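Side-chain contacts in erythrocyte membrane protein 1 (Plasmodium falciparum, PDB 6S8T), which probably binds the host receptor ICAM-1 through this DBLbeta domain, one piece of a much longer adhesion protein of infected erythrocytes: residues A[19-22]-A[23-27]; A[311-314]-A[315-319]; A[352-355]-A[356-359]; A[397-401]-A[402-406]. One frame throughout, in Å; residues are numbered along the deposited sequence.

Contact 1: residues A[19-22]-A[23-27]; sequences MAHQ and MHEDA
His21 and Glu25 meet one turn apart on helix 16-32. Glu25 OE1 lies 3.7 Å from His21 CE1, oblique to the ring. The carboxylate and ring planes are 22° apart, though the two side chains cross at a slant. His21 reaches forward because its CG is anti to the backbone N (chi1 -175°). Glu25 folds back to meet it, its chain bent at chi2, and its CG sits 3.3 Å from His21 O.

On the next side of the helix Gln22 and Asp26 come close without a bond between their ends. Gln22 CG is 4.2 Å from Asp26 OD2, and the amide and carboxylate planes are turned 63° apart. The amide of Gln22 is held instead by Glu397, through NE2. Met23 CG packs 3.4 Å from Met19 O, and both methionines touch Phe394 of helix 388-402.

The backbone sets this spacing. Met23 N, His24 N, Glu25 N and Asp26 N donate hydrogen bonds to the carbonyls four residues back; His24 N to Ala20 O measures 2.9 Å. His24 ND1 is hydrogen-bonded to Tyr290 OH. The whole is a regular alpha-helix with i to i+4 side-chain pairs, one face packed on helix 388-402 of the DBL domain.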
loop_
_atom_site.group_PDB
_atom_site.type_symbol
_atom_site.label_atom_id
_atom_site.label_comp_id
_atom_site.label_asym_id
_atom_site.label_seq_id
_atom_site.Cartn_x
_atom_site.Cartn_y
_atom_site.Cartn_z
ATOM N N MET A 19 -6.462 -14.055 -8.387
ATOM C CA MET A 19 -5.449 -14.746 -7.595
ATOM C C MET A 19 -5.618 -14.448 -6.110
ATOM O O MET A 19 -5.453 -15.343 -5.270
ATOM C CB MET A 19 -4.043 -14.354 -8.055
ATOM C CG MET A 19 -3.667 -14.804 -9.462
ATOM S SD MET A 19 -3.757 -16.589 -9.713
ATOM C CE MET A 19 -2.997 -17.187 -8.208
ATOM N N ALA A 20 -5.947 -13.196 -5.769
ATOM C CA ALA A 20 -6.157 -12.841 -4.370
ATOM C C ALA A 20 -7.324 -13.617 -3.775
ATOM O O ALA A 20 -7.265 -14.054 -2.620
ATOM C CB ALA A 20 -6.394 -11.334 -4.238
ATOM N N HIS A 21 -8.393 -13.795 -4.553
ATOM C CA HIS A 21 -9.525 -14.591 -4.091
ATOM C C HIS A 21 -9.100 -16.019 -3.769
ATOM O O HIS A 21 -9.591 -16.617 -2.804
ATOM C CB HIS A 21 -10.630 -14.574 -5.147
ATOM C CG HIS A 21 -11.889 -15.260 -4.717
ATOM N ND1 HIS A 21 -12.083 -16.616 -4.864
ATOM C CD2 HIS A 21 -13.017 -14.776 -4.148
ATOM C CE1 HIS A 21 -13.277 -16.940 -4.400
ATOM N NE2 HIS A 21 -13.864 -15.842 -3.959
ATOM N N GLN A 22 -8.178 -16.579 -4.556
ATOM C CA GLN A 22 -7.688 -17.925 -4.269
ATOM C C GLN A 22 -6.884 -17.956 -2.974
ATOM O O GLN A 22 -7.013 -18.897 -2.181
ATOM C CB GLN A 22 -6.845 -18.438 -5.438
ATOM C CG GLN A 22 -6.203 -19.799 -5.202
ATOM C CD GLN A 22 -5.343 -20.240 -6.368
ATOM O OE1 GLN A 22 -5.573 -19.838 -7.509
ATOM N NE2 GLN A 22 -4.336 -21.059 -6.087
ATOM N N MET A 23 -6.051 -16.939 -2.742
ATOM C CA MET A 23 -5.298 -16.868 -1.493
ATOM C C MET A 23 -6.225 -16.729 -0.288
ATOM O O MET A 23 -5.943 -17.292 0.776
ATOM C CB MET A 23 -4.300 -15.706 -1.543
ATOM C CG MET A 23 -3.277 -15.789 -2.676
ATOM S SD MET A 23 -2.145 -17.191 -2.534
ATOM C CE MET A 23 -1.212 -17.028 -4.055
ATOM N N HIS A 24 -7.331 -15.990 -0.437
ATOM C CA HIS A 24 -8.289 -15.838 0.657
ATOM C C HIS A 24 -8.950 -17.163 1.013
ATOM O O HIS A 24 -9.126 -17.479 2.197
ATOM C CB HIS A 24 -9.355 -14.806 0.288
ATOM C CG HIS A 24 -10.536 -14.801 1.213
ATOM N ND1 HIS A 24 -10.434 -14.499 2.554
ATOM C CD2 HIS A 24 -11.848 -15.057 0.986
ATOM C CE1 HIS A 24 -11.630 -14.570 3.114
ATOM N NE2 HIS A 24 -12.505 -14.906 2.184
ATOM N N GLU A 25 -9.337 -17.947 0.004
ATOM C CA GLU A 25 -9.966 -19.237 0.272
ATOM C C GLU A 25 -9.007 -20.176 0.989
ATOM O O GLU A 25 -9.399 -20.870 1.934
ATOM C CB GLU A 25 -10.459 -19.866 -1.032
ATOM C CG GLU A 25 -11.532 -19.063 -1.754
ATOM C CD GLU A 25 -12.751 -18.803 -0.891
ATOM O OE1 GLU A 25 -13.172 -17.633 -0.789
ATOM O OE2 GLU A 25 -13.287 -19.770 -0.310
ATOM N N ASP A 26 -7.742 -20.202 0.561
ATOM C CA ASP A 26 -6.758 -21.076 1.195
ATOM C C ASP A 26 -6.547 -20.704 2.658
ATOM O O ASP A 26 -6.430 -21.584 3.520
ATOM C CB ASP A 26 -5.435 -21.014 0.430
ATOM C CG ASP A 26 -5.550 -21.560 -0.983
ATOM O OD1 ASP A 26 -6.624 -22.091 -1.337
ATOM O OD2 ASP A 26 -4.562 -21.454 -1.742
ATOM N N ALA A 27 -6.489 -19.403 2.958
ATOM C CA ALA A 27 -6.339 -18.969 4.343
ATOM C C ALA A 27 -7.572 -19.309 5.169
ATOM O O ALA A 27 -7.451 -19.656 6.349
ATOM C CB ALA A 27 -6.061 -17.465 4.397
#

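Contact 2: residues A[311-314]-A[315-319]; sequences QEYD and KLMKQ
Tyr313 and Met317 form the packed side of this turn of helix 293-319. The sulfur of Met317 approaches the ring at its edge: SD is 3.7 Å from Tyr313 CE2 and lies 73° off the ring normal. Met317 CG comes in more steeply, 3.7 Å from Tyr313 CD2. The two side chains cross at about a right angle. The backbone hydrogen bond from Met317 N to Tyr313 O is 2.9 Å long. The chain of Met317 then bends at chi3 (-57°), and this turns its methyl back over the helix, where CE lies 3.3 Å from Asp314 OD1. Loop residues Thr431 and Glu432 cover Tyr313, and Tyr462 touches Met317. Leu316 packs on Ala343 and Cys344 of helix 335-372.

The exposed Lys315, its chain extended beyond CG, reaches in to the buried carboxylate of Glu312. Its NZ makes a salt bridge of 3.2 Å with Glu312 OE1, on the syn lone pair of that oxygen. Glu312 also has a long, weak ion pair with Lys350. The loose side is that of Lys318, which runs past Asp314, but their charged ends, NZ and OD2, stay 5.7 Å apart.

The chemistry is divided: a Met-aromatic contact on the covered side, and a salt bridge that probably offsets the charge of the buried Glu312.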
loop_
_atom_site.group_PDB
_atom_site.type_symbol
_atom_site.label_atom_id
_atom_site.label_comp_id
_atom_site.label_asym_id
_atom_site.label_seq_id
_atom_site.Cartn_x
_atom_site.Cartn_y
_atom_site.Cartn_z
ATOM N N GLN A 311 1.490 16.948 -13.619
ATOM C CA GLN A 311 1.555 18.322 -13.127
ATOM C C GLN A 311 2.755 19.061 -13.710
ATOM O O GLN A 311 2.645 20.234 -14.088
ATOM C CB GLN A 311 1.605 18.331 -11.599
ATOM C CG GLN A 311 1.586 19.720 -10.970
ATOM C CD GLN A 311 1.571 19.671 -9.451
ATOM O OE1 GLN A 311 2.619 19.582 -8.812
ATOM N NE2 GLN A 311 0.377 19.723 -8.867
ATOM N N GLU A 312 3.910 18.395 -13.789
ATOM C CA GLU A 312 5.076 19.009 -14.416
ATOM C C GLU A 312 4.863 19.216 -15.909
ATOM O O GLU A 312 5.361 20.195 -16.475
ATOM C CB GLU A 312 6.319 18.153 -14.180
ATOM C CG GLU A 312 6.795 18.120 -12.742
ATOM C CD GLU A 312 7.119 19.499 -12.212
ATOM O OE1 GLU A 312 6.255 20.097 -11.538
ATOM O OE2 GLU A 312 8.234 19.990 -12.481
ATOM N N TYR A 313 4.135 18.307 -16.559
ATOM C CA TYR A 313 3.885 18.451 -17.988
ATOM C C TYR A 313 3.011 19.665 -18.273
ATOM O O TYR A 313 3.207 20.351 -19.282
ATOM C CB TYR A 313 3.242 17.177 -18.536
ATOM C CG TYR A 313 3.303 17.048 -20.042
ATOM C CD1 TYR A 313 4.386 16.434 -20.661
ATOM C CD2 TYR A 313 2.278 17.532 -20.845
ATOM C CE1 TYR A 313 4.447 16.308 -22.036
ATOM C CE2 TYR A 313 2.331 17.413 -22.221
ATOM C CZ TYR A 313 3.418 16.800 -22.811
ATOM O OH TYR A 313 3.477 16.675 -24.181
ATOM N N ASP A 314 2.047 19.951 -17.394
ATOM C CA ASP A 314 1.216 21.139 -17.572
ATOM C C ASP A 314 2.039 22.414 -17.443
ATOM O O ASP A 314 1.811 23.382 -18.176
ATOM C CB ASP A 314 0.068 21.140 -16.565
ATOM C CG ASP A 314 -0.996 20.115 -16.893
ATOM O OD1 ASP A 314 -0.847 19.412 -17.914
ATOM O OD2 ASP A 314 -1.980 20.013 -16.131
ATOM N N LYS A 315 2.996 22.436 -16.511
ATOM C CA LYS A 315 3.894 23.583 -16.408
ATOM C C LYS A 315 4.717 23.752 -17.676
ATOM O O LYS A 315 5.051 24.879 -18.056
ATOM C CB LYS A 315 4.815 23.427 -15.199
ATOM C CG LYS A 315 4.093 23.371 -13.866
ATOM C CD LYS A 315 5.067 23.160 -12.720
ATOM C CE LYS A 315 4.338 23.097 -11.386
ATOM N NZ LYS A 315 5.260 22.798 -10.254
ATOM N N LEU A 316 5.046 22.646 -18.343
ATOM C CA LEU A 316 5.789 22.717 -19.592
ATOM C C LEU A 316 4.917 23.198 -20.746
ATOM O O LEU A 316 5.417 23.870 -21.656
ATOM C CB LEU A 316 6.394 21.349 -19.913
ATOM C CG LEU A 316 7.583 21.317 -20.873
ATOM C CD1 LEU A 316 8.737 22.135 -20.318
ATOM C CD2 LEU A 316 8.016 19.882 -21.132
ATOM N N MET A 317 3.620 22.875 -20.729
ATOM C CA MET A 317 2.739 23.305 -21.810
ATOM C C MET A 317 2.492 24.806 -21.771
ATOM O O MET A 317 2.296 25.428 -22.822
ATOM C CB MET A 317 1.401 22.563 -21.745
ATOM C CG MET A 317 1.504 21.049 -21.872
ATOM S SD MET A 317 -0.073 20.248 -22.241
ATOM C CE MET A 317 -1.080 20.804 -20.868
ATOM N N LYS A 318 2.497 25.402 -20.580
ATOM C CA LYS A 318 2.192 26.819 -20.431
ATOM C C LYS A 318 3.430 27.697 -20.564
ATOM O O LYS A 318 3.354 28.788 -21.141
ATOM C CB LYS A 318 1.510 27.067 -19.084
ATOM C CG LYS A 318 0.217 26.284 -18.903
ATOM C CD LYS A 318 -0.361 26.469 -17.511
ATOM C CE LYS A 318 -1.581 25.587 -17.299
ATOM N NZ LYS A 318 -2.090 25.669 -15.902
ATOM N N GLN A 319 4.574 27.246 -20.047
ATOM C CA GLN A 319 5.796 28.033 -20.157
ATOM C C GLN A 319 6.396 27.969 -21.555
ATOM O O GLN A 319 7.053 28.922 -21.986
ATOM C CB GLN A 319 6.825 27.560 -19.129
ATOM C CG GLN A 319 6.412 27.788 -17.689
ATOM C CD GLN A 319 6.234 29.256 -17.360
ATOM O OE1 GLN A 319 6.896 30.121 -17.938
ATOM N NE2 GLN A 319 5.331 29.547 -16.430
#

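Contact 3: residues A[352-355]-A[356-359]; sequences KKWE and KQWN
The amine of Lys352 lies against the aliphatic chain of Lys356 on helix 335-372, in a region predicted to be coiled coil. Lys352 bends at chi2 and chi4, which brings its NZ forward to 3.4 Å from Lys356 CG. Lys356 is extended beyond CG and leads its own amine away. The two NZ atoms of Lys352 and Lys356 are thus 5.1 Å apart.

Among the charged groups, Lys352 NZ also faces Glu355 OE1 in a long salt bridge of 3.7 Å. Lys353 NZ forms a salt bridge with Glu95.

The polar side chains come next. Asn359 ND2 is 3.6 Å from Glu355 O. The carboxylate of Glu355 and the amide of Asn359 are turned 41° apart. Gln357 spends both ends of its amide on other partners: OE1 accepts from Trp301 NE1 and NE2 donates to Trp96 O.

Backbone hydrogen bonds join the turns. Trp358 N donates to Trp354 O at 3.2 Å. Asn359 N to Glu355 O is 3.1 Å.

The aromatic groups turn inward, buried against neighbouring parts of the domain. Trp354 meets the ring of Trp301, and Trp358 meets Phe436 edge-to-face and the ring of Phe455.

The charges of Lys352 and Lys356 would be expected to repel mildly, and the nearby Glu355 probably offsets part of this. The lysines are on the outer side, whereas the Glu355 carboxylate is buried under the loop residues Tyr453, Phe455 and Asp457, so Lys352 probably helps to balance its charge.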
loop_
_atom_site.group_PDB
_atom_site.type_symbol
_atom_site.label_atom_id
_atom_site.label_comp_id
_atom_site.label_asym_id
_atom_site.label_seq_id
_atom_site.Cartn_x
_atom_site.Cartn_y
_atom_site.Cartn_z
ATOM N N LYS A 352 14.097 12.437 -13.723
ATOM C CA LYS A 352 15.282 11.597 -13.580
ATOM C C LYS A 352 15.362 10.966 -12.195
ATOM O O LYS A 352 15.680 9.778 -12.068
ATOM C CB LYS A 352 16.545 12.408 -13.866
ATOM C CG LYS A 352 17.800 11.559 -13.945
ATOM C CD LYS A 352 17.716 10.572 -15.102
ATOM C CE LYS A 352 18.725 9.444 -14.952
ATOM N NZ LYS A 352 18.391 8.561 -13.801
ATOM N N LYS A 353 15.083 11.739 -11.141
ATOM C CA LYS A 353 15.201 11.185 -9.796
ATOM C C LYS A 353 14.124 10.144 -9.520
ATOM O O LYS A 353 14.378 9.168 -8.803
ATOM C CB LYS A 353 15.166 12.306 -8.756
ATOM C CG LYS A 353 13.960 13.212 -8.839
ATOM C CD LYS A 353 14.273 14.596 -8.287
ATOM C CE LYS A 353 14.869 14.523 -6.893
ATOM N NZ LYS A 353 15.126 15.880 -6.338
ATOM N N TRP A 354 12.925 10.319 -10.084
ATOM C CA TRP A 354 11.915 9.270 -9.988
ATOM C C TRP A 354 12.328 8.039 -10.787
ATOM O O TRP A 354 12.085 6.905 -10.359
ATOM C CB TRP A 354 10.560 9.794 -10.464
ATOM C CG TRP A 354 9.850 10.657 -9.454
ATOM C CD1 TRP A 354 10.115 11.960 -9.156
ATOM C CD2 TRP A 354 8.751 10.271 -8.616
ATOM N NE1 TRP A 354 9.254 12.411 -8.184
ATOM C CE2 TRP A 354 8.407 11.394 -7.835
ATOM C CE3 TRP A 354 8.026 9.087 -8.451
ATOM C CZ2 TRP A 354 7.370 11.368 -6.903
ATOM C CZ3 TRP A 354 6.998 9.062 -7.524
ATOM C CH2 TRP A 354 6.680 10.196 -6.760
ATOM N N GLU A 355 12.969 8.243 -11.941
ATOM C CA GLU A 355 13.400 7.115 -12.760
ATOM C C GLU A 355 14.404 6.235 -12.028
ATOM O O GLU A 355 14.415 5.014 -12.226
ATOM C CB GLU A 355 13.999 7.614 -14.075
ATOM C CG GLU A 355 14.373 6.501 -15.040
ATOM C CD GLU A 355 15.094 7.010 -16.274
ATOM O OE1 GLU A 355 15.600 8.154 -16.241
ATOM O OE2 GLU A 355 15.155 6.265 -17.278
ATOM N N LYS A 356 15.251 6.824 -11.179
ATOM C CA LYS A 356 16.219 6.016 -10.444
ATOM C C LYS A 356 15.522 5.049 -9.495
ATOM O O LYS A 356 15.978 3.916 -9.306
ATOM C CB LYS A 356 17.194 6.913 -9.682
ATOM C CG LYS A 356 18.195 7.633 -10.570
ATOM C CD LYS A 356 19.289 8.292 -9.745
ATOM C CE LYS A 356 20.374 8.879 -10.633
ATOM N NZ LYS A 356 21.482 9.471 -9.832
ATOM N N GLN A 357 14.409 5.475 -8.895
ATOM C CA GLN A 357 13.655 4.580 -8.024
ATOM C C GLN A 357 13.034 3.434 -8.816
ATOM O O GLN A 357 13.050 2.281 -8.367
ATOM C CB GLN A 357 12.582 5.367 -7.263
ATOM C CG GLN A 357 13.136 6.527 -6.426
ATOM C CD GLN A 357 12.101 7.159 -5.498
ATOM O OE1 GLN A 357 10.898 7.119 -5.763
ATOM N NE2 GLN A 357 12.571 7.741 -4.400
ATOM N N TRP A 358 12.501 3.728 -10.007
ATOM C CA TRP A 358 11.853 2.694 -10.812
ATOM C C TRP A 358 12.839 1.623 -11.266
ATOM O O TRP A 358 12.472 0.446 -11.352
ATOM C CB TRP A 358 11.154 3.332 -12.014
ATOM C CG TRP A 358 10.622 2.345 -13.024
ATOM C CD1 TRP A 358 11.150 2.068 -14.253
ATOM C CD2 TRP A 358 9.461 1.515 -12.890
ATOM N NE1 TRP A 358 10.391 1.117 -14.891
ATOM C CE2 TRP A 358 9.349 0.759 -14.076
ATOM C CE3 TRP A 358 8.507 1.333 -11.884
ATOM C CZ2 TRP A 358 8.320 -0.160 -14.283
ATOM C CZ3 TRP A 358 7.485 0.420 -12.093
ATOM C CH2 TRP A 358 7.400 -0.312 -13.281
ATOM N N ASN A 359 14.089 2.001 -11.546
ATOM C CA ASN A 359 15.074 1.020 -11.990
ATOM C C ASN A 359 15.380 -0.000 -10.897
ATOM O O ASN A 359 15.599 -1.182 -11.188
ATOM C CB ASN A 359 16.353 1.724 -12.443
ATOM C CG ASN A 359 16.232 2.311 -13.835
ATOM O OD1 ASN A 359 15.466 1.818 -14.665
ATOM N ND2 ASN A 359 16.989 3.370 -14.100
#

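Contact 4: residues A[397-401]-A[402-406]; sequences ELQKV and TGDTT
The C-terminal end of helix 388-402 is closed here by Thr402, Gly403 and the loop that follows. Thr402 N makes the last straight helical bond, 3.1 Å to Leu398 O at an N-H...O angle of 165°. Gly403 then leaves helical geometry with positive phi (79°), a conformation that favours glycine. Its N still reaches Gln399 O at 2.9 Å, but the bond is weak and bent.

The side chain of Thr402 folds back on the helix end. With chi1 at 64°, OG1 lies between the backbone N and the carbonyl carbon, 3.2 Å from Leu398 O. Its CG2 methyl is also close to Leu398 O, at 3.4 Å. Asp404 N donates a weak hydrogen bond to the same OG1.

Past the glycine the chain returns over Gln399. Asp404 O sits 3.1 Å from Gln399 CB, and Thr405 CG2 is 3.5 Å from Gln399 O. Asp404 is the centre of an inverse gamma turn. Its OD1 forms a salt bridge with Lys373, while Gln399 NE2 is hydrogen-bonded to Tyr369 O.

Leu398 O is thus met by Thr402 N, with Thr402 OG1 close by, and Gln399 O weakly by Gly403 N; the Thr405 methyl merely covers Gln399 O. The Lys373 charge probably helps to hold the acidic loop residue in place.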
loop_
_atom_site.group_PDB
_atom_site.type_symbol
_atom_site.label_atom_id
_atom_site.label_comp_id
_atom_site.label_asym_id
_atom_site.label_seq_id
_atom_site.Cartn_x
_atom_site.Cartn_y
_atom_site.Cartn_z
ATOM N N GLU A 397 2.008 -19.297 -8.407
ATOM C CA GLU A 397 0.620 -19.517 -8.790
ATOM C C GLU A 397 0.244 -18.695 -10.018
ATOM O O GLU A 397 -0.586 -19.131 -10.825
ATOM C CB GLU A 397 -0.300 -19.197 -7.615
ATOM C CG GLU A 397 -0.226 -20.200 -6.477
ATOM C CD GLU A 397 -0.554 -21.611 -6.926
ATOM O OE1 GLU A 397 0.388 -22.390 -7.184
ATOM O OE2 GLU A 397 -1.754 -21.935 -7.033
ATOM N N LEU A 398 0.854 -17.520 -10.186
ATOM C CA LEU A 398 0.611 -16.713 -11.376
ATOM C C LEU A 398 1.184 -17.386 -12.621
ATOM O O LEU A 398 0.515 -17.476 -13.659
ATOM C CB LEU A 398 1.216 -15.322 -11.183
ATOM C CG LEU A 398 0.844 -14.210 -12.161
ATOM C CD1 LEU A 398 -0.647 -13.962 -12.124
ATOM C CD2 LEU A 398 1.602 -12.937 -11.814
ATOM N N GLN A 399 2.426 -17.869 -12.532
ATOM C CA GLN A 399 3.047 -18.566 -13.653
ATOM C C GLN A 399 2.310 -19.855 -13.991
ATOM O O GLN A 399 2.259 -20.254 -15.161
ATOM C CB GLN A 399 4.518 -18.847 -13.329
ATOM C CG GLN A 399 5.381 -17.584 -13.267
ATOM C CD GLN A 399 6.616 -17.744 -12.398
ATOM O OE1 GLN A 399 6.853 -18.805 -11.824
ATOM N NE2 GLN A 399 7.402 -16.678 -12.285
ATOM N N LYS A 400 1.722 -20.507 -12.988
ATOM C CA LYS A 400 0.990 -21.746 -13.221
ATOM C C LYS A 400 -0.276 -21.500 -14.038
ATOM O O LYS A 400 -0.629 -22.309 -14.905
ATOM C CB LYS A 400 0.659 -22.395 -11.877
ATOM C CG LYS A 400 -0.159 -23.665 -11.944
ATOM C CD LYS A 400 -0.375 -24.213 -10.544
ATOM C CE LYS A 400 -1.243 -25.448 -10.563
ATOM N NZ LYS A 400 -1.435 -26.036 -9.207
ATOM N N VAL A 401 -0.969 -20.388 -13.782
ATOM C CA VAL A 401 -2.183 -20.080 -14.534
ATOM C C VAL A 401 -1.844 -19.648 -15.956
ATOM O O VAL A 401 -2.486 -20.081 -16.919
ATOM C CB VAL A 401 -3.010 -19.002 -13.806
ATOM C CG1 VAL A 401 -4.076 -18.444 -14.733
ATOM C CG2 VAL A 401 -3.645 -19.572 -12.544
ATOM N N THR A 402 -0.836 -18.789 -16.113
ATOM C CA THR A 402 -0.500 -18.244 -17.423
ATOM C C THR A 402 0.318 -19.198 -18.281
ATOM O O THR A 402 0.503 -18.921 -19.471
ATOM C CB THR A 402 0.275 -16.933 -17.279
ATOM O OG1 THR A 402 1.530 -17.188 -16.637
ATOM C CG2 THR A 402 -0.518 -15.928 -16.458
ATOM N N GLY A 403 0.822 -20.290 -17.714
ATOM C CA GLY A 403 1.655 -21.216 -18.451
ATOM C C GLY A 403 3.098 -20.791 -18.625
ATOM O O GLY A 403 3.884 -21.558 -19.195
ATOM N N ASP A 404 3.474 -19.600 -18.159
ATOM C CA ASP A 404 4.843 -19.098 -18.289
ATOM C C ASP A 404 5.686 -19.706 -17.174
ATOM O O ASP A 404 5.874 -19.118 -16.110
ATOM C CB ASP A 404 4.853 -17.572 -18.254
ATOM C CG ASP A 404 6.236 -16.991 -18.001
ATOM O OD1 ASP A 404 7.214 -17.467 -18.609
ATOM O OD2 ASP A 404 6.342 -16.046 -17.189
ATOM N N THR A 405 6.211 -20.905 -17.421
ATOM C CA THR A 405 6.934 -21.651 -16.400
ATOM C C THR A 405 8.370 -21.993 -16.777
ATOM O O THR A 405 9.065 -22.627 -15.973
ATOM C CB THR A 405 6.183 -22.947 -16.056
ATOM O OG1 THR A 405 6.081 -23.766 -17.227
ATOM C CG2 THR A 405 4.787 -22.634 -15.540
ATOM N N THR A 406 8.839 -21.608 -17.963
ATOM C CA THR A 406 10.194 -21.915 -18.401
ATOM C C THR A 406 10.943 -20.632 -18.750
ATOM O O THR A 406 10.349 -19.562 -18.908
ATOM C CB THR A 406 10.195 -22.863 -19.612
ATOM O OG1 THR A 406 9.498 -22.251 -20.706
ATOM C CG2 THR A 406 9.522 -24.184 -19.262
#

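In the fold
Contacts 1 and 4 belong together, with centres about 17 Å apart. Helix 16-32 and helix 388-402 touch there: Met19 CE is 3.4 Å from Glu397 CB, and Met19 CG is 4.1 Å from Leu398 CD1. Contacts 2 and 3 form a second pair, on helices that follow each other in the chain. Their centres are about 20 Å apart and their nearest atoms about 8 Å, so they do not touch. Contact 2 lies on the other side of the chain's centre from contact 1, about 44 Å between centres. Contact 3 is about 29 Å from contact 4 and 33 Å from contact 1, centre to centre.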